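Local structure of ribonuclease T2 (3T0O) at residues Leu13-His18 / Arg119-Asn124; Tyr37-Gly42 / Pro74-Ser79; Gly42-Lys47 / Gln174-Leu179; Phe111-Glu116 / Asp183-Asn188; Ala147-Arg150 / Val154-Lys157. The protein cleaves single-stranded RNA, preferably between purine and uridine residues, and so degrades microbial RNA into fragments sensed by the innate immune receptor TLR8. All blocks are in the same frame, centred on the assembly; numbering follows the deposited sequence.

Contact 1 (Leu13-His18 / Arg119-Asn124); sequences LIMVQH and RELDLN
The amide of Q17 lies against L123: OE1 of Q17 is 3.7 Å from CD2 of L123, and NE2 of Q17 is 3.8 Å from CB of L123, so both ends of the amide rest on the leucine. The two side chains run alongside each other, pointing opposite ways, and form the closely packed half. Two residues earlier on the strand the contact is looser, with one apolar side-chain pair, CG of M15 to CD1 of L121 at 3.9 Å in one of the two deposited conformers of M15. No direct hydrogen bond crosses the contact. Instead one water accepts from NE2 of Q17 (2.6 Å) and from the backbone N of L123 (2.8 Å), giving the buried amide a polar link to the start of helix 123-129. Strand 12-18, flanked by strands 39-45 and 171-180 in the antiparallel sheet of the RNase T2 fold, is thus set against the junction of helices 107-121 and 123-129, with Y118 also touching M15 and Q17.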
# COMPACT_ATOMS: atom_id res chain seq x y z
N LEU A 13 -1.83 -6.74 -11.29
CA LEU A 13 -1.10 -5.95 -10.34
C LEU A 13 -1.90 -5.81 -9.06
O LEU A 13 -3.12 -5.86 -9.11
CB LEU A 13 -0.86 -4.55 -10.94
CG LEU A 13 0.15 -4.59 -12.08
CD1 LEU A 13 -0.03 -3.32 -12.94
CD2 LEU A 13 1.58 -4.71 -11.45
N ILE A 14 -1.22 -5.59 -7.93
CA ILE A 14 -1.92 -5.32 -6.68
C ILE A 14 -1.43 -4.00 -6.12
O ILE A 14 -0.21 -3.85 -5.88
CB ILE A 14 -1.66 -6.45 -5.69
CG1 ILE A 14 -2.03 -7.80 -6.24
CG2 ILE A 14 -2.53 -6.21 -4.39
CD1 ILE A 14 -1.42 -8.97 -5.39
N MET A 15 -2.32 -3.00 -6.01
CA MET A 15 -1.93 -1.74 -5.39
C MET A 15 -2.14 -1.94 -3.89
O MET A 15 -3.25 -2.19 -3.45
CB MET A 15 -2.78 -0.58 -5.87
CG MET A 15 -2.59 0.68 -5.01
SD MET A 15 -0.89 1.37 -5.01
CE MET A 15 -1.09 2.97 -4.28
N VAL A 16 -1.07 -1.82 -3.10
CA VAL A 16 -1.09 -2.19 -1.69
C VAL A 16 -0.87 -0.92 -0.92
O VAL A 16 0.13 -0.19 -1.13
CB VAL A 16 0.09 -3.13 -1.42
CG1 VAL A 16 0.03 -3.54 0.08
CG2 VAL A 16 -0.06 -4.33 -2.37
N GLN A 17 -1.80 -0.56 -0.01
CA GLN A 17 -1.69 0.64 0.79
C GLN A 17 -1.82 0.19 2.26
O GLN A 17 -2.50 -0.78 2.54
CB GLN A 17 -2.82 1.59 0.45
CG GLN A 17 -2.67 2.12 -0.97
CD GLN A 17 -3.82 2.99 -1.39
OE1 GLN A 17 -4.80 2.51 -2.02
NE2 GLN A 17 -3.79 4.19 -0.99
N HIS A 18 -1.13 0.89 3.13
CA HIS A 18 -1.12 0.47 4.54
C HIS A 18 -1.28 1.64 5.48
O HIS A 18 -1.13 2.77 5.10
CB HIS A 18 0.07 -0.45 4.87
CG HIS A 18 1.42 0.15 4.53
ND1 HIS A 18 2.54 -0.65 4.53
CD2 HIS A 18 1.81 1.39 4.15
CE1 HIS A 18 3.59 0.11 4.25
NE2 HIS A 18 3.17 1.33 3.94
N ARG A 119 -3.06 8.55 -6.07
CA ARG A 119 -3.83 9.80 -6.13
C ARG A 119 -5.23 9.58 -6.68
O ARG A 119 -6.20 10.23 -6.24
CB ARG A 119 -3.08 10.84 -7.01
CG ARG A 119 -1.71 11.24 -6.42
CD ARG A 119 -1.02 12.43 -7.13
NE ARG A 119 -0.91 12.29 -8.58
CZ ARG A 119 0.19 11.97 -9.26
NH1 ARG A 119 1.34 11.71 -8.66
NH2 ARG A 119 0.13 11.90 -10.58
N GLU A 120 -5.31 8.76 -7.73
CA GLU A 120 -6.57 8.54 -8.43
C GLU A 120 -7.45 7.67 -7.55
O GLU A 120 -8.69 7.88 -7.47
CB GLU A 120 -6.31 7.86 -9.78
CG GLU A 120 -5.65 8.83 -10.75
CD GLU A 120 -5.32 8.19 -12.06
OE1 GLU A 120 -5.53 6.97 -12.26
OE2 GLU A 120 -4.87 8.96 -12.91
N LEU A 121 -6.87 6.69 -6.86
CA LEU A 121 -7.73 5.90 -6.03
C LEU A 121 -8.23 6.68 -4.81
O LEU A 121 -9.40 6.57 -4.36
CB LEU A 121 -6.95 4.69 -5.53
CG LEU A 121 -6.68 3.78 -6.73
CD1 LEU A 121 -5.65 2.73 -6.24
CD2 LEU A 121 -7.96 3.06 -7.26
N ASP A 122 -7.33 7.55 -4.28
CA ASP A 122 -7.67 8.34 -3.09
C ASP A 122 -8.44 7.61 -2.01
O ASP A 122 -9.52 8.04 -1.60
CB ASP A 122 -8.28 9.67 -3.46
CG ASP A 122 -8.12 10.70 -2.30
OD1 ASP A 122 -7.57 10.33 -1.23
OD2 ASP A 122 -8.57 11.83 -2.56
N LEU A 123 -7.81 6.53 -1.56
CA LEU A 123 -8.41 5.73 -0.51
C LEU A 123 -8.68 6.52 0.76
O LEU A 123 -9.69 6.32 1.37
CB LEU A 123 -7.46 4.55 -0.25
CG LEU A 123 -7.80 3.75 1.03
CD1 LEU A 123 -9.13 2.95 0.86
CD2 LEU A 123 -6.60 2.80 1.25
N ASN A 124 -7.82 7.45 1.08
CA ASN A 124 -8.03 8.28 2.24
C ASN A 124 -9.33 9.09 2.15
O ASN A 124 -10.11 9.08 3.13
CB ASN A 124 -6.86 9.18 2.43
CG ASN A 124 -5.73 8.43 2.99
OD1 ASN A 124 -5.81 8.05 4.16
ND2 ASN A 124 -4.64 8.28 2.22
O HOH W 1 -5.09 6.08 -2.28

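Contact 2 (Tyr37-Gly42 / Pro74-Ser79); sequences YWTIHG and PDVIHS
CD1 of I77 sits over one face of the imidazole of H41, a CH-pi contact 3.8 Å from the ring centroid and 29° off its normal. H41 is a predicted catalytic histidine of the RNase T2 fold and lies in a classic beta bulge, where it and G42 both face V16. With CG anti to the backbone N (chi1 -169°), this rotation lays the ring beneath CD1 of I77. Beside this pair, CB of T39 packs on CD of P74 at 3.7 Å. Farther out, ND1 of H41 is hydrogen-bonded to OE1 of Q174, which would help fix the ring's rotation, and H18 stacks on H41. The loop carrying I77 is shaped by an Asx turn: OD1 of D75 accepts from N of I77 nearly in line with its C-O bond, and from N of S79, which comes from 58° above the carboxylate plane. A water joins the two segments, accepting from OG1 of T39 at 2.7 Å and donating to O of I40 and, at 2.6 Å, to O of P74.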
# COMPACT_ATOMS: atom_id res chain seq x y z
N TYR A 37 -2.63 9.06 7.54
CA TYR A 37 -3.33 8.70 6.30
C TYR A 37 -2.71 7.44 5.74
O TYR A 37 -1.59 7.10 6.10
CB TYR A 37 -3.20 9.83 5.26
CG TYR A 37 -1.83 10.38 5.05
CD1 TYR A 37 -0.99 9.86 4.06
CD2 TYR A 37 -1.42 11.49 5.75
CE1 TYR A 37 0.25 10.41 3.79
CE2 TYR A 37 -0.14 11.99 5.52
CZ TYR A 37 0.66 11.40 4.57
OH TYR A 37 1.90 12.05 4.31
N TRP A 38 -3.48 6.70 4.98
CA TRP A 38 -2.99 5.52 4.30
C TRP A 38 -1.96 5.89 3.31
O TRP A 38 -2.10 6.89 2.59
CB TRP A 38 -4.15 4.85 3.53
CG TRP A 38 -5.16 4.26 4.51
CD1 TRP A 38 -6.17 4.96 5.20
CD2 TRP A 38 -5.23 2.90 4.94
NE1 TRP A 38 -6.82 4.08 6.05
CE2 TRP A 38 -6.30 2.82 5.89
CE3 TRP A 38 -4.52 1.74 4.60
CZ2 TRP A 38 -6.63 1.63 6.54
CZ3 TRP A 38 -4.87 0.54 5.22
CH2 TRP A 38 -5.94 0.49 6.17
N THR A 39 -0.88 5.10 3.30
CA THR A 39 0.22 5.39 2.35
C THR A 39 0.51 4.16 1.50
O THR A 39 -0.04 3.06 1.70
CB THR A 39 1.56 5.72 3.13
OG1 THR A 39 1.85 4.62 4.01
CG2 THR A 39 1.32 6.96 3.96
N ILE A 40 1.37 4.36 0.47
CA ILE A 40 1.70 3.31 -0.46
C ILE A 40 2.65 2.31 0.14
O ILE A 40 3.72 2.69 0.65
CB ILE A 40 2.36 3.89 -1.70
CG1 ILE A 40 1.41 4.91 -2.34
CG2 ILE A 40 2.71 2.72 -2.64
CD1 ILE A 40 2.12 5.72 -3.47
N HIS A 41 2.28 1.04 0.12
CA HIS A 41 3.25 -0.01 0.36
C HIS A 41 3.93 -0.37 -0.96
O HIS A 41 5.17 -0.26 -1.08
CB HIS A 41 2.55 -1.17 0.95
CG HIS A 41 3.52 -2.18 1.45
ND1 HIS A 41 3.12 -3.24 2.25
CD2 HIS A 41 4.85 -2.30 1.29
CE1 HIS A 41 4.17 -3.99 2.53
NE2 HIS A 41 5.24 -3.44 1.98
N GLY A 42 3.15 -0.72 -1.99
CA GLY A 42 3.77 -0.87 -3.28
C GLY A 42 2.74 -1.28 -4.33
O GLY A 42 1.56 -1.41 -4.05
N PRO A 74 6.21 6.68 2.36
CA PRO A 74 7.25 6.66 3.40
C PRO A 74 7.53 5.26 3.93
O PRO A 74 6.72 4.35 3.73
CB PRO A 74 6.60 7.45 4.56
CG PRO A 74 5.09 7.16 4.42
CD PRO A 74 4.93 7.24 2.87
N ASP A 75 8.70 5.11 4.56
CA ASP A 75 9.05 3.82 5.12
C ASP A 75 8.46 3.68 6.48
O ASP A 75 8.97 4.18 7.44
CB ASP A 75 10.56 3.68 5.16
CG ASP A 75 11.01 2.36 5.75
OD1 ASP A 75 10.14 1.57 6.17
OD2 ASP A 75 12.25 2.13 5.81
N VAL A 76 7.31 3.02 6.53
CA VAL A 76 6.61 2.83 7.80
C VAL A 76 6.57 1.39 8.22
O VAL A 76 5.74 1.04 9.09
CB VAL A 76 5.19 3.44 7.71
CG1 VAL A 76 5.31 4.96 7.53
CG2 VAL A 76 4.35 2.79 6.60
N ILE A 77 7.52 0.60 7.72
CA ILE A 77 7.64 -0.78 8.22
C ILE A 77 8.93 -0.86 8.98
O ILE A 77 8.88 -0.99 10.21
CB ILE A 77 7.59 -1.72 7.06
CG1 ILE A 77 6.17 -1.66 6.45
CG2 ILE A 77 7.86 -3.14 7.60
CD1 ILE A 77 6.02 -2.36 5.18
N HIS A 78 10.09 -0.76 8.33
CA HIS A 78 11.31 -0.75 9.11
C HIS A 78 11.77 0.61 9.55
O HIS A 78 12.61 0.73 10.49
CB HIS A 78 12.47 -1.31 8.35
CG HIS A 78 12.31 -2.75 8.06
ND1 HIS A 78 12.09 -3.70 9.04
CD2 HIS A 78 12.30 -3.41 6.88
CE1 HIS A 78 11.93 -4.89 8.46
NE2 HIS A 78 12.07 -4.74 7.15
N SER A 79 11.24 1.61 8.82
CA SER A 79 11.55 2.98 9.17
C SER A 79 13.05 3.18 9.22
O SER A 79 13.57 3.75 10.19
CB SER A 79 10.87 3.41 10.49
OG SER A 79 9.46 3.41 10.28
O HOH W 2 4.28 3.83 3.01

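Contact 3 (Gly42-Lys47 / Gln174-Leu179); sequences GLWPDK and QIELCL
W44 reaches E176 and Q174 with the six-membered end of its indole. From CB, a first torsion of -62° sends the ring across strand 12-18, where V16 lies. On the pyrrole side, NE1 is hydrogen-bonded to E90, an active-site residue by similarity, and the indole also stacks with H94 and meets H41 edge-to-face. At the far end of the ring, CZ3 of W44 is 4.2 Å from OE2 of E176, and CH2 of W44 is 4.5 Å from NE2 of Q174. Both approaches are oblique and loose; the ring and the carboxylate of E176 are turned 78° apart. Strands 39-45 and 171-180 are not neighbours in the antiparallel sheet: strand 12-18 runs between them, and the axes of their short segments approach to 8.9 Å at an angle of 52°. The side chains meet across the intervening strand, W44 and Q174 both touching V16. NE2 of Q174 is held by Q159. At the other end of the contact, CD1 of L43 touches CD1 of L179 at 4.0 Å, the two leucines nearly perpendicular.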
# COMPACT_ATOMS: atom_id res chain seq x y z
N GLY A 42 3.15 -0.72 -1.99
CA GLY A 42 3.77 -0.87 -3.28
C GLY A 42 2.74 -1.28 -4.33
O GLY A 42 1.56 -1.41 -4.05
N LEU A 43 3.24 -1.42 -5.56
CA LEU A 43 2.48 -1.86 -6.68
C LEU A 43 3.07 -3.17 -7.14
O LEU A 43 4.17 -3.21 -7.68
CB LEU A 43 2.51 -0.79 -7.78
CG LEU A 43 1.78 -1.24 -9.04
CD1 LEU A 43 0.29 -1.32 -8.79
CD2 LEU A 43 2.02 -0.18 -10.18
N TRP A 44 2.39 -4.25 -6.81
CA TRP A 44 3.05 -5.55 -6.92
C TRP A 44 2.45 -6.45 -7.99
O TRP A 44 1.24 -6.73 -7.95
CB TRP A 44 2.79 -6.29 -5.61
CG TRP A 44 3.37 -5.63 -4.38
CD1 TRP A 44 4.23 -4.65 -4.31
CD2 TRP A 44 3.09 -6.04 -3.05
NE1 TRP A 44 4.51 -4.33 -2.98
CE2 TRP A 44 3.80 -5.20 -2.20
CE3 TRP A 44 2.31 -7.06 -2.52
CZ2 TRP A 44 3.75 -5.31 -0.81
CZ3 TRP A 44 2.24 -7.15 -1.13
CH2 TRP A 44 2.90 -6.29 -0.34
N PRO A 45 3.25 -6.94 -8.93
CA PRO A 45 2.77 -8.05 -9.77
C PRO A 45 2.37 -9.18 -8.83
O PRO A 45 3.08 -9.43 -7.84
CB PRO A 45 3.99 -8.39 -10.62
CG PRO A 45 4.65 -7.04 -10.80
CD PRO A 45 4.56 -6.42 -9.35
N ASP A 46 1.29 -9.84 -9.18
CA ASP A 46 0.74 -10.84 -8.26
C ASP A 46 1.62 -12.07 -8.09
O ASP A 46 1.80 -12.53 -6.97
CB ASP A 46 -0.72 -11.22 -8.63
CG ASP A 46 -0.86 -11.85 -10.02
OD1 ASP A 46 0.08 -11.85 -10.83
OD2 ASP A 46 -1.93 -12.49 -10.27
N LYS A 47 2.21 -12.58 -9.15
CA LYS A 47 2.76 -13.92 -9.08
C LYS A 47 4.25 -14.04 -9.37
O LYS A 47 4.78 -15.13 -9.45
CB LYS A 47 1.97 -14.81 -10.03
CG LYS A 47 0.53 -15.10 -9.62
CD LYS A 47 0.42 -15.93 -8.32
CE LYS A 47 -1.05 -16.16 -7.97
NZ LYS A 47 -1.64 -14.96 -7.30
N GLN A 174 -3.81 -3.05 6.20
CA GLN A 174 -3.41 -2.98 4.76
C GLN A 174 -4.62 -3.23 3.89
O GLN A 174 -5.42 -4.09 4.22
CB GLN A 174 -2.26 -4.00 4.53
CG GLN A 174 -1.73 -3.97 3.08
CD GLN A 174 -0.31 -4.59 3.10
OE1 GLN A 174 0.63 -3.85 3.31
NE2 GLN A 174 -0.23 -5.85 2.80
N ILE A 175 -4.75 -2.45 2.82
CA ILE A 175 -5.87 -2.61 1.90
C ILE A 175 -5.29 -2.77 0.53
O ILE A 175 -4.41 -1.98 0.12
CB ILE A 175 -6.75 -1.42 1.99
CG1 ILE A 175 -7.46 -1.38 3.38
CG2 ILE A 175 -7.73 -1.36 0.77
CD1 ILE A 175 -8.30 -0.07 3.61
N GLU A 176 -5.69 -3.82 -0.13
CA GLU A 176 -5.14 -4.19 -1.48
C GLU A 176 -6.25 -4.08 -2.48
O GLU A 176 -7.36 -4.53 -2.25
CB GLU A 176 -4.57 -5.59 -1.51
CG GLU A 176 -3.47 -5.68 -0.41
CD GLU A 176 -2.77 -6.97 -0.46
OE1 GLU A 176 -3.28 -7.88 -1.08
OE2 GLU A 176 -1.71 -7.07 0.18
N LEU A 177 -5.94 -3.47 -3.63
CA LEU A 177 -6.92 -3.35 -4.75
C LEU A 177 -6.17 -3.89 -5.97
O LEU A 177 -5.06 -3.46 -6.28
CB LEU A 177 -7.32 -1.90 -5.01
CG LEU A 177 -8.17 -1.29 -3.86
CD1 LEU A 177 -8.09 0.24 -3.87
CD2 LEU A 177 -9.61 -1.82 -4.06
N CYS A 178 -6.81 -4.81 -6.67
CA CYS A 178 -6.16 -5.38 -7.85
C CYS A 178 -6.42 -4.49 -9.07
O CYS A 178 -7.45 -3.84 -9.20
CB CYS A 178 -6.64 -6.79 -8.11
SG CYS A 178 -5.87 -7.86 -6.83
N LEU A 179 -5.45 -4.51 -9.98
CA LEU A 179 -5.44 -3.61 -11.15
C LEU A 179 -5.02 -4.37 -12.37
O LEU A 179 -4.21 -5.31 -12.30
CB LEU A 179 -4.46 -2.42 -10.94
CG LEU A 179 -4.72 -1.56 -9.73
CD1 LEU A 179 -3.54 -0.57 -9.61
CD2 LEU A 179 -6.00 -0.80 -9.87

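Contact 4 (Phe111-Glu116 / Asp183-Asn188); sequences FGRSLE and DQQLQN. With NAG (2-acetamido-2-deoxy-beta-D-glucopyranose), chain C.
R113, on helix 107-121, reaches with its guanidinium to the turn at D183 and Q184, which follows strand 171-180 in the antiparallel sheet of the RNase T2 fold. An extended first torsion and a bend at chi2 (63°) carry the guanidinium out to the turn, while within the helix NH1 of R113 forms a salt bridge with OE1 of E116 at 2.8 Å. In D183 it is the backbone that takes part: O accepts from NH2 of R113 at 3.1 Å, lying in the guanidinium plane although the donor stands above the carbonyl plane. Q184 supplies the straighter bond, its OE1 accepting from NE of R113 at 2.9 Å (165°), with a weak second bond from NH2, so all three guanidinium nitrogens have partners. The amide and guanidinium planes are turned 82° apart. NE2 of Q184 is tied back to O of K181, which probably helps to place the amide. Farther on, L186 packs on L177 and L179, and N of Q187 bonds to strand 171-180 at C178. N188, away from the helix, carries the N-linked glycan through a covalent bond from its ND2 to C1 of the NAG, 1.4 Å long.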
# COMPACT_ATOMS: atom_id res chain seq x y z
N PHE A 111 7.47 3.98 -10.63
CA PHE A 111 7.17 4.71 -9.43
C PHE A 111 6.20 5.85 -9.71
O PHE A 111 5.32 6.11 -8.87
CB PHE A 111 8.47 5.22 -8.79
CG PHE A 111 9.22 4.17 -8.08
CD1 PHE A 111 8.85 3.79 -6.80
CD2 PHE A 111 10.35 3.59 -8.64
CE1 PHE A 111 9.61 2.79 -6.13
CE2 PHE A 111 11.07 2.60 -8.01
CZ PHE A 111 10.72 2.21 -6.75
N GLY A 112 6.29 6.49 -10.89
CA GLY A 112 5.42 7.60 -11.16
C GLY A 112 4.00 7.11 -11.32
O GLY A 112 3.05 7.79 -10.87
N ARG A 113 3.84 5.95 -11.97
CA ARG A 113 2.48 5.43 -12.16
C ARG A 113 1.88 4.99 -10.86
O ARG A 113 0.68 5.14 -10.61
CB ARG A 113 2.46 4.29 -13.22
CG ARG A 113 1.11 3.68 -13.45
CD ARG A 113 0.09 4.71 -14.01
NE ARG A 113 -1.11 4.02 -14.46
CZ ARG A 113 -2.31 4.57 -14.52
NH1 ARG A 113 -2.48 5.83 -14.14
NH2 ARG A 113 -3.35 3.86 -14.91
N SER A 114 2.72 4.43 -9.98
CA SER A 114 2.29 4.04 -8.67
C SER A 114 1.76 5.22 -7.91
O SER A 114 0.69 5.17 -7.31
CB SER A 114 3.47 3.42 -7.92
OG SER A 114 3.79 2.19 -8.58
N LEU A 115 2.48 6.32 -7.95
CA LEU A 115 1.98 7.52 -7.27
C LEU A 115 0.71 8.03 -7.90
O LEU A 115 -0.17 8.51 -7.17
CB LEU A 115 3.04 8.62 -7.36
CG LEU A 115 4.29 8.32 -6.56
CD1 LEU A 115 5.42 9.26 -6.99
CD2 LEU A 115 4.06 8.52 -5.08
N GLU A 116 0.61 7.97 -9.22
CA GLU A 116 -0.62 8.44 -9.88
C GLU A 116 -1.78 7.63 -9.45
O GLU A 116 -2.83 8.17 -9.14
CB GLU A 116 -0.44 8.33 -11.37
CG GLU A 116 -1.51 8.90 -12.19
CD GLU A 116 -1.07 8.92 -13.65
OE1 GLU A 116 -0.56 7.89 -14.16
OE2 GLU A 116 -1.19 9.98 -14.30
N ASP A 183 -3.30 -1.49 -18.28
CA ASP A 183 -3.74 -0.09 -18.06
C ASP A 183 -4.00 0.24 -16.57
O ASP A 183 -4.45 1.35 -16.25
CB ASP A 183 -5.04 0.17 -18.85
CG ASP A 183 -5.00 -0.41 -20.25
OD1 ASP A 183 -3.95 -0.24 -20.92
OD2 ASP A 183 -6.00 -1.03 -20.68
N GLN A 184 -3.77 -0.74 -15.71
CA GLN A 184 -3.97 -0.64 -14.25
C GLN A 184 -5.33 -0.12 -13.92
O GLN A 184 -5.45 0.82 -13.09
CB GLN A 184 -2.89 0.27 -13.60
CG GLN A 184 -1.49 -0.21 -13.92
CD GLN A 184 -1.04 0.22 -15.31
OE1 GLN A 184 -1.12 1.39 -15.66
NE2 GLN A 184 -0.52 -0.72 -16.09
N GLN A 185 -6.35 -0.69 -14.54
CA GLN A 185 -7.72 -0.39 -14.17
C GLN A 185 -8.17 -1.32 -13.04
O GLN A 185 -7.68 -2.44 -12.94
CB GLN A 185 -8.61 -0.50 -15.42
CG GLN A 185 -8.19 0.51 -16.51
CD GLN A 185 -8.22 1.96 -16.01
OE1 GLN A 185 -7.18 2.61 -15.85
NE2 GLN A 185 -9.42 2.47 -15.74
N LEU A 186 -9.09 -0.85 -12.19
CA LEU A 186 -9.57 -1.71 -11.08
C LEU A 186 -10.16 -3.02 -11.59
O LEU A 186 -10.97 -3.01 -12.55
CB LEU A 186 -10.63 -1.00 -10.27
CG LEU A 186 -9.92 0.05 -9.43
CD1 LEU A 186 -10.97 1.10 -9.09
CD2 LEU A 186 -9.41 -0.54 -8.12
N GLN A 187 -9.77 -4.10 -10.91
CA GLN A 187 -10.35 -5.43 -11.23
C GLN A 187 -10.47 -6.19 -9.91
O GLN A 187 -9.88 -5.84 -8.92
CB GLN A 187 -9.46 -6.21 -12.23
CG GLN A 187 -8.07 -6.48 -11.74
CD GLN A 187 -7.37 -7.60 -12.53
OE1 GLN A 187 -6.69 -7.34 -13.49
NE2 GLN A 187 -7.57 -8.84 -12.10
N ASN A 188 -11.27 -7.25 -9.94
CA ASN A 188 -11.21 -8.13 -8.82
C ASN A 188 -9.91 -8.91 -8.80
O ASN A 188 -9.32 -9.14 -9.81
CB ASN A 188 -12.40 -9.06 -8.83
CG ASN A 188 -13.68 -8.33 -8.43
OD1 ASN A 188 -13.73 -7.64 -7.38
ND2 ASN A 188 -14.72 -8.46 -9.23
C1 NAG C . -15.99 -7.84 -8.93
C2 NAG C . -16.84 -7.12 -9.97
C3 NAG C . -18.21 -6.68 -9.40
C4 NAG C . -18.87 -7.77 -8.56
C5 NAG C . -17.86 -8.22 -7.51
C6 NAG C . -18.36 -9.17 -6.44
C7 NAG C . -15.46 -6.05 -11.68
C8 NAG C . -14.79 -4.82 -12.22
N2 NAG C . -16.13 -5.97 -10.53
O3 NAG C . -19.08 -6.27 -10.44
O4 NAG C . -20.09 -7.33 -7.97
O5 NAG C . -16.78 -8.80 -8.24
O6 NAG C . -18.77 -10.37 -7.05
O7 NAG C . -15.41 -7.11 -12.33

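Contact 5 (Ala147-Arg150 / Val154-Lys157); sequences ALAR and VIPK. With NAG (2-acetamido-2-deoxy-beta-D-glucopyranose), chain C.
The backbones come close where the last turn of helix 141-152 meets the loop that doubles back on it, with CA of A149 and CA of I155 4.9 Å apart and a CA-H...O contact from CA of A149 to O of V154 at 3.3 Å (159° at the hydrogen). No conventional hydrogen bond joins the two segments, and the remainder is apolar. The small side chain of A149 meets two apolar partners: its CB is 3.7 Å from CD1 of I155 and 4.4 Å from CD of P156. I155 starts away from the helix, but its bend at chi2 (-45°) brings CD1 back to the alanine. The same methyl lies 3.8 Å from C6 of the NAG, so this isoleucine has alanine and sugar as neighbours. V154 points away from the helix, and its CG1 touches the N-acetyl methyl C8 of the NAG at 3.6 Å. Deeper in, CB of L148 packs on CG of P156 at 3.9 Å. The glycan is anchored on N188, whose OD1 accepts from N of I155. The loop is thus packed between the end of helix 141-152 and strand 171-180: P156 and V154 touch L177, L148 reaches I175 and helix 123-129, and strand 157-161 begins at K157.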
# COMPACT_ATOMS: atom_id res chain seq x y z
N ALA A 147 -18.09 -1.05 1.89
CA ALA A 147 -18.05 0.33 1.42
C ALA A 147 -16.97 0.51 0.32
O ALA A 147 -17.26 1.18 -0.67
CB ALA A 147 -17.89 1.26 2.58
N LEU A 148 -15.79 -0.08 0.49
CA LEU A 148 -14.82 -0.04 -0.58
C LEU A 148 -15.26 -0.78 -1.83
O LEU A 148 -15.02 -0.33 -2.96
CB LEU A 148 -13.46 -0.51 -0.10
CG LEU A 148 -13.05 0.42 1.03
CD1 LEU A 148 -11.72 -0.14 1.47
CD2 LEU A 148 -12.89 1.94 0.70
N ALA A 149 -15.98 -1.88 -1.68
CA ALA A 149 -16.52 -2.51 -2.86
C ALA A 149 -17.50 -1.67 -3.61
O ALA A 149 -17.53 -1.69 -4.85
CB ALA A 149 -17.11 -3.87 -2.45
N ARG A 150 -18.31 -0.91 -2.90
CA ARG A 150 -19.28 -0.03 -3.60
C ARG A 150 -18.54 1.07 -4.32
O ARG A 150 -18.83 1.36 -5.48
CB ARG A 150 -20.27 0.54 -2.60
CG ARG A 150 -21.11 1.71 -3.12
CD ARG A 150 -22.38 1.30 -3.66
NE ARG A 150 -23.05 2.47 -4.18
CZ ARG A 150 -24.37 2.68 -4.13
NH1 ARG A 150 -25.18 1.80 -3.54
NH2 ARG A 150 -24.87 3.80 -4.65
N VAL A 154 -14.99 -3.16 -7.06
CA VAL A 154 -14.24 -4.38 -6.99
C VAL A 154 -14.02 -4.69 -5.53
O VAL A 154 -14.06 -3.81 -4.70
CB VAL A 154 -12.86 -4.26 -7.70
CG1 VAL A 154 -13.01 -4.04 -9.20
CG2 VAL A 154 -11.99 -3.15 -7.09
N ILE A 155 -13.77 -5.96 -5.22
CA ILE A 155 -13.62 -6.37 -3.81
C ILE A 155 -12.14 -6.21 -3.42
O ILE A 155 -11.26 -6.74 -4.10
CB ILE A 155 -13.98 -7.87 -3.64
CG1 ILE A 155 -15.39 -8.21 -4.17
CG2 ILE A 155 -13.77 -8.30 -2.20
CD1 ILE A 155 -16.45 -7.27 -3.77
N PRO A 156 -11.89 -5.43 -2.38
CA PRO A 156 -10.51 -5.23 -1.92
C PRO A 156 -10.13 -6.43 -1.07
O PRO A 156 -11.02 -7.16 -0.58
CB PRO A 156 -10.61 -4.00 -1.05
CG PRO A 156 -11.96 -4.13 -0.44
CD PRO A 156 -12.85 -4.72 -1.53
N LYS A 157 -8.82 -6.60 -0.84
CA LYS A 157 -8.39 -7.49 0.20
C LYS A 157 -8.02 -6.58 1.36
O LYS A 157 -7.40 -5.52 1.22
CB LYS A 157 -7.13 -8.24 -0.25
CG LYS A 157 -7.33 -9.08 -1.46
CD LYS A 157 -6.10 -10.01 -1.67
C1 NAG C . -15.99 -7.84 -8.93
C2 NAG C . -16.84 -7.12 -9.97
C3 NAG C . -18.21 -6.68 -9.40
C4 NAG C . -18.87 -7.77 -8.56
C5 NAG C . -17.86 -8.22 -7.51
C6 NAG C . -18.36 -9.17 -6.44
C7 NAG C . -15.46 -6.05 -11.68
C8 NAG C . -14.79 -4.82 -12.22
N2 NAG C . -16.13 -5.97 -10.53
O3 NAG C . -19.08 -6.27 -10.44
O4 NAG C . -20.09 -7.33 -7.97
O5 NAG C . -16.78 -8.80 -8.24
O6 NAG C . -18.77 -10.37 -7.05
O7 NAG C . -15.41 -7.11 -12.33

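Contacts 1, 2 and 3 share the central antiparallel sheet, and probable backbone hydrogen bonds join them: V16 O to H41 N at 2.8 Å (contacts 1 and 2), and M15 N to L177 O at 2.8 Å (contacts 1 and 3). Contacts 2 and 3 share G42 and meet at the predicted catalytic H41. Contact 4 uses the same helix, 107-121, as contact 1, and their centres are about 8 Å apart; it adjoins contact 3 where strand 186-187 pairs with strand 171-180. Along the chain, contact 5 is nested inside the loops closed by contacts 3 and 4. Contacts 4 and 5 both touch the NAG, whereas the centres of contacts 2 and 5 are about 21 Å apart.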